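Fatty-acid-binding protein 1 (Arabidopsis thaliana, PDB 4DOO) binds fatty acids in the chloroplast, preferring saturated ones, with a chalcone-isomerase fold, and may take part in alpha-linolenic acid metabolism. Local coordinates at residues A[146-151]-A[175-180]. Residues are numbered along the deposited sequence; the frame is centred on the assembly and turned at random.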
ATOM      1  N   ILE A 146       6.122   9.572  -0.011  1.00 18.96           N
ATOM      2  CA  ILE A 146       6.303   8.716   1.156  1.00 18.22           C
ATOM      3  C   ILE A 146       6.319   7.279   0.675  1.00 20.49           C
ATOM      4  O   ILE A 146       5.450   6.866  -0.094  1.00 18.81           O
ATOM      5  CB  ILE A 146       5.149   8.859   2.176  1.00 20.04           C
ATOM      6  CG1 ILE A 146       5.053  10.303   2.677  1.00 23.93           C
ATOM      7  CG2 ILE A 146       5.367   7.904   3.345  1.00 19.42           C
ATOM      8  CD1 ILE A 146       4.420  11.258   1.683  1.00 27.82           C
ATOM      9  N   ASP A 147       7.313   6.521   1.124  1.00 18.86           N
ATOM     10  CA  ASP A 147       7.429   5.121   0.744  1.00 20.94           C
ATOM     11  C   ASP A 147       7.215   4.203   1.938  1.00 19.25           C
ATOM     12  O   ASP A 147       7.991   4.227   2.897  1.00 19.83           O
ATOM     13  CB  ASP A 147       8.807   4.845   0.136  1.00 21.54           C
ATOM     14  CG  ASP A 147       8.858   5.125  -1.349  1.00 25.43           C
ATOM     15  OD1 ASP A 147       7.832   5.565  -1.913  1.00 26.13           O
ATOM     16  OD2 ASP A 147       9.927   4.900  -1.958  1.00 28.09           O
ATOM     17  N   LEU A 148       6.152   3.405   1.879  1.00 14.49           N
ATOM     18  CA  LEU A 148       5.854   2.447   2.934  1.00 16.30           C
ATOM     19  C   LEU A 148       6.309   1.107   2.383  1.00 17.96           C
ATOM     20  O   LEU A 148       5.833   0.666   1.336  1.00 16.57           O
ATOM     21  CB  LEU A 148       4.348   2.389   3.217  1.00 16.59           C
ATOM     22  CG  LEU A 148       3.592   3.693   3.486  1.00 19.00           C
ATOM     23  CD1 LEU A 148       2.099   3.393   3.602  1.00 20.69           C
ATOM     24  CD2 LEU A 148       4.111   4.344   4.754  1.00 19.91           C
ATOM     25  N   THR A 149       7.239   0.452   3.064  1.00 18.24           N
ATOM     26  CA  THR A 149       7.703  -0.829   2.556  1.00 19.58           C
ATOM     27  C   THR A 149       7.572  -1.985   3.533  1.00 17.39           C
ATOM     28  O   THR A 149       7.747  -1.831   4.741  1.00 19.10           O
ATOM     29  CB  THR A 149       9.172  -0.753   2.093  1.00 21.63           C
ATOM     30  OG1 THR A 149      10.018  -0.472   3.211  1.00 25.61           O
ATOM     31  CG2 THR A 149       9.341   0.339   1.045  1.00 21.88           C
ATOM     32  N   LYS A 150       7.239  -3.144   2.978  1.00 18.40           N
ATOM     33  CA  LYS A 150       7.117  -4.373   3.739  1.00 19.27           C
ATOM     34  C   LYS A 150       8.440  -5.087   3.480  1.00 18.73           C
ATOM     35  O   LYS A 150       8.660  -5.645   2.404  1.00 18.74           O
ATOM     36  CB  LYS A 150       5.944  -5.211   3.218  1.00 20.25           C
ATOM     37  CG  LYS A 150       5.744  -6.537   3.941  1.00 21.73           C
ATOM     38  CD  LYS A 150       4.551  -7.295   3.383  1.00 26.08           C
ATOM     39  CE  LYS A 150       4.407  -8.664   4.029  1.00 29.51           C
ATOM     40  NZ  LYS A 150       3.230  -9.401   3.496  1.00 31.16           N
ATOM     41  N   ASP A 151       9.332  -5.028   4.461  1.00 20.67           N
ATOM     42  CA  ASP A 151      10.639  -5.662   4.355  1.00 21.67           C
ATOM     43  C   ASP A 151      10.523  -7.093   4.872  1.00 22.81           C
ATOM     44  O   ASP A 151       9.532  -7.445   5.514  1.00 23.77           O
ATOM     45  CB  ASP A 151      11.660  -4.880   5.188  1.00 23.12           C
ATOM     46  CG  ASP A 151      11.861  -3.457   4.686  1.00 28.07           C
ATOM     47  OD1 ASP A 151      12.455  -2.643   5.425  1.00 30.75           O
ATOM     48  OD2 ASP A 151      11.429  -3.154   3.551  1.00 26.51           O
ATOM     49  N   ARG A 175      -0.004  -6.087   7.640  1.00 20.11           N
ATOM     50  CA  ARG A 175      -1.259  -6.576   7.087  1.00 21.31           C
ATOM     51  C   ARG A 175      -2.321  -5.480   7.053  1.00 19.53           C
ATOM     52  O   ARG A 175      -3.015  -5.301   6.049  1.00 20.86           O
ATOM     53  CB  ARG A 175      -1.765  -7.740   7.937  1.00 22.65           C
ATOM     54  CG  ARG A 175      -2.882  -8.535   7.320  1.00 31.61           C
ATOM     55  CD  ARG A 175      -2.391  -9.285   6.099  1.00 38.57           C
ATOM     56  NE  ARG A 175      -3.279 -10.389   5.766  1.00 45.43           N
ATOM     57  CZ  ARG A 175      -4.563 -10.250   5.454  1.00 47.41           C
ATOM     58  NH1 ARG A 175      -5.125  -9.048   5.423  1.00 49.57           N
ATOM     59  NH2 ARG A 175      -5.289 -11.320   5.186  1.00 49.83           N
ATOM     60  N   SER A 176      -2.449  -4.754   8.159  1.00 16.84           N
ATOM     61  CA  SER A 176      -3.440  -3.689   8.266  1.00 17.10           C
ATOM     62  C   SER A 176      -3.246  -2.583   7.235  1.00 16.26           C
ATOM     63  O   SER A 176      -4.191  -2.187   6.550  1.00 17.03           O
ATOM     64  CB  SER A 176      -3.412  -3.089   9.673  1.00 17.52           C
ATOM     65  OG  SER A 176      -3.728  -4.067  10.649  1.00 20.26           O
ATOM     66  N   ILE A 177      -2.021  -2.083   7.125  1.00 17.01           N
ATOM     67  CA  ILE A 177      -1.736  -1.018   6.172  1.00 19.00           C
ATOM     68  C   ILE A 177      -1.984  -1.476   4.735  1.00 17.73           C
ATOM     69  O   ILE A 177      -2.681  -0.802   3.979  1.00 16.79           O
ATOM     70  CB  ILE A 177      -0.288  -0.509   6.335  1.00 20.74           C
ATOM     71  CG1 ILE A 177      -0.153   0.199   7.688  1.00 21.72           C
ATOM     72  CG2 ILE A 177       0.065   0.456   5.214  1.00 19.81           C
ATOM     73  CD1 ILE A 177       1.246   0.659   8.013  1.00 27.78           C
ATOM     74  N   LEU A 178      -1.424  -2.623   4.365  1.00 19.05           N
ATOM     75  CA  LEU A 178      -1.613  -3.150   3.016  1.00 17.04           C
ATOM     76  C   LEU A 178      -3.080  -3.389   2.693  1.00 15.12           C
ATOM     77  O   LEU A 178      -3.496  -3.240   1.549  1.00 16.72           O
ATOM     78  CB  LEU A 178      -0.851  -4.462   2.836  1.00 20.33           C
ATOM     79  CG  LEU A 178       0.662  -4.382   2.654  1.00 24.48           C
ATOM     80  CD1 LEU A 178       1.239  -5.789   2.581  1.00 29.73           C
ATOM     81  CD2 LEU A 178       0.982  -3.605   1.381  1.00 26.93           C
ATOM     82  N   ASP A 179      -3.868  -3.759   3.700  1.00 17.20           N
ATOM     83  CA  ASP A 179      -5.286  -4.030   3.476  1.00 17.76           C
ATOM     84  C   ASP A 179      -6.041  -2.802   2.981  1.00 16.26           C
ATOM     85  O   ASP A 179      -7.054  -2.929   2.295  1.00 17.04           O
ATOM     86  CB  ASP A 179      -5.946  -4.566   4.755  1.00 21.78           C
ATOM     87  CG  ASP A 179      -7.319  -5.168   4.490  1.00 24.68           C
ATOM     88  OD1 ASP A 179      -8.339  -4.518   4.811  1.00 25.11           O
ATOM     89  OD2 ASP A 179      -7.371  -6.289   3.944  1.00 22.48           O
ATOM     90  N   LEU A 180      -5.546  -1.616   3.326  1.00 15.57           N
ATOM     91  CA  LEU A 180      -6.186  -0.372   2.906  1.00 15.27           C
ATOM     92  C   LEU A 180      -6.091  -0.173   1.403  1.00 13.40           C
ATOM     93  O   LEU A 180      -6.941   0.477   0.799  1.00 14.86           O
ATOM     94  CB  LEU A 180      -5.520   0.832   3.585  1.00 14.31           C
ATOM     95  CG  LEU A 180      -5.682   0.960   5.097  1.00 16.28           C
ATOM     96  CD1 LEU A 180      -4.842   2.131   5.605  1.00 18.45           C
ATOM     97  CD2 LEU A 180      -7.159   1.160   5.429  1.00 17.15           C
TER
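Helix 171-182 packs on one face of the antiparallel sheet of the chalcone-isomerase fold, and here it meets strand 145-151 through two pairs of buried side chains, Leu148 with Ile177 and Lys150 with Leu178. Both strand residues point toward the helix, while Thr149 between them points away, the usual alternation of a strand. The backbones stay well apart, with Leu148 CA 8.9 Å from Ile177 CA, and no hydrogen bond crosses the gap; side chains alone bridge it. In the first pair the CD1 methyl of Leu148 meets the CG2 methyl on the beta carbon of Ile177, 3.9 Å apart, and the two side chains cross at about a right angle. The second pair sets a lysine's methylene chain against a leucine methyl, Lys150 CD standing 3.7 Å from Leu178 CD1, again nearly perpendicular. With CG anti to the backbone N (chi1 179°) and every later torsion also near 180°, Lys150 runs out fully extended; this carries its CD past Leu178 and NZ on to a hydrogen bond with the carbonyl oxygen of Ala83. The polar end of this buried residue finds its partner beyond the apolar contact. Leu178 also packs on Met87 and Ile89 of strand 87-93 and on Met81 of helix 76-82, and Ile177 on Leu156 of strand 155-160; the helix thus lies across three consecutive strands, 87-93, 145-151 and 155-160. Leu148 also touches bound lauric acid, as does Leu180, three residues on from Ile177, which puts the Leu148 end of the contact at the pocket wall. The contact is a small piece of the helix-on-sheet core of the chalcone-isomerase fold, apolar where it borders the ligand and admitting a lysine chain further along the strand.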